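Local coordinates for protein protease (Actinomadura keratinilytica, PDB 8C4X) that probably acts, as a whole, as a subtilisin-family serine endopeptidase, of which this chain is the inhibitor I9 propeptide domain, at residues 61-64 against 65-68. Sequence-based numbering, arbitrary orientation.
Sequences SKLR and TTPG. Unlike the reference sequence in segment 61-64: Ser-61 (reference Ala).
The carbonyl oxygen of Lys-62 gathers three donors where helix 57-64 runs out. Its one strong bond comes from the side-chain hydroxyl of Thr-66, with OG1 2.8 Å from Lys-62 O and standing 41° above the carbonyl plane. Thr-65 adds two weak bonds to Lys-62 O, one from its OG1 and one from its backbone N at 3.4 Å. Thr-66 OG1 lies anti to its own carbonyl carbon (chi1 -77°), a rotation that turns the hydroxyl back to the last turn of the helix. Alongside, Thr-66 N donates to Leu-63 O at 3.0 Å in a fairly straight bond (162° at the hydrogen), and Leu-63 CD1 packs 4.2 Å from Thr-66 CB. A valine in place of Thr-66 would probably cost Lys-62 O its short hydroxyl bond, leaving the weak bonds from Thr-65 as what remains within this turn. One water bridges Arg-64 O and Thr-66 O, donating to both. Leu-63 also reaches Val-69 and Ile-72 of strand 69-76, while Arg-64 NE bonds Val-4 O in the N-terminal segment. Hydroxyl and N-H groups thus turn back onto the last helical carbonyls, a helix end leading into strand 69-76 in the alpha+beta fold of the I9 propeptide domain.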
# COMPACT_ATOMS: atom_id res chain seq x y z
N SER B 61 3.01 -3.22 9.53
CA SER B 61 3.85 -2.53 10.51
C SER B 61 5.21 -2.18 9.91
O SER B 61 5.67 -1.04 10.00
CB SER B 61 4.03 -3.39 11.75
OG SER B 61 3.05 -3.07 12.72
N LYS B 62 5.86 -3.16 9.28
CA LYS B 62 7.18 -2.92 8.71
C LYS B 62 7.11 -1.96 7.54
O LYS B 62 8.04 -1.16 7.34
CB LYS B 62 7.82 -4.24 8.29
CG LYS B 62 8.32 -5.07 9.47
CD LYS B 62 8.26 -6.57 9.21
CE LYS B 62 8.77 -7.36 10.40
NZ LYS B 62 9.16 -8.75 10.04
N LEU B 63 6.04 -2.01 6.75
CA LEU B 63 5.94 -1.10 5.62
C LEU B 63 5.80 0.35 6.08
O LEU B 63 6.31 1.26 5.42
CB LEU B 63 4.77 -1.49 4.73
CG LEU B 63 4.69 -0.75 3.40
CD1 LEU B 63 5.87 -1.13 2.53
CD2 LEU B 63 3.38 -1.11 2.72
N ARG B 64 5.12 0.58 7.21
CA ARG B 64 4.85 1.94 7.64
C ARG B 64 6.14 2.71 7.90
O ARG B 64 6.17 3.94 7.75
CB ARG B 64 3.97 1.94 8.89
CG ARG B 64 2.53 1.54 8.62
CD ARG B 64 1.73 1.51 9.91
NE ARG B 64 1.49 2.85 10.42
CZ ARG B 64 0.98 3.11 11.62
NH1 ARG B 64 0.67 2.14 12.46
NH2 ARG B 64 0.79 4.37 11.98
N THR B 65 7.21 2.02 8.29
CA THR B 65 8.50 2.65 8.56
C THR B 65 9.53 2.34 7.48
O THR B 65 10.72 2.63 7.68
CB THR B 65 9.03 2.21 9.93
OG1 THR B 65 9.17 0.79 9.96
CG2 THR B 65 8.07 2.63 11.03
N THR B 66 9.11 1.77 6.36
CA THR B 66 10.03 1.43 5.29
C THR B 66 10.41 2.70 4.52
O THR B 66 9.52 3.48 4.14
CB THR B 66 9.39 0.42 4.33
OG1 THR B 66 9.42 -0.88 4.92
CG2 THR B 66 10.16 0.37 3.02
N PRO B 67 11.70 2.95 4.30
CA PRO B 67 12.08 4.15 3.53
C PRO B 67 11.42 4.16 2.16
O PRO B 67 11.33 3.13 1.49
CB PRO B 67 13.60 4.04 3.42
CG PRO B 67 14.02 2.90 4.27
CD PRO B 67 12.84 2.16 4.77
N GLY B 68 10.95 5.33 1.75
CA GLY B 68 10.40 5.51 0.43
C GLY B 68 8.89 5.40 0.35
O GLY B 68 8.33 5.66 -0.72
O HOH W 1 8.15 5.01 5.91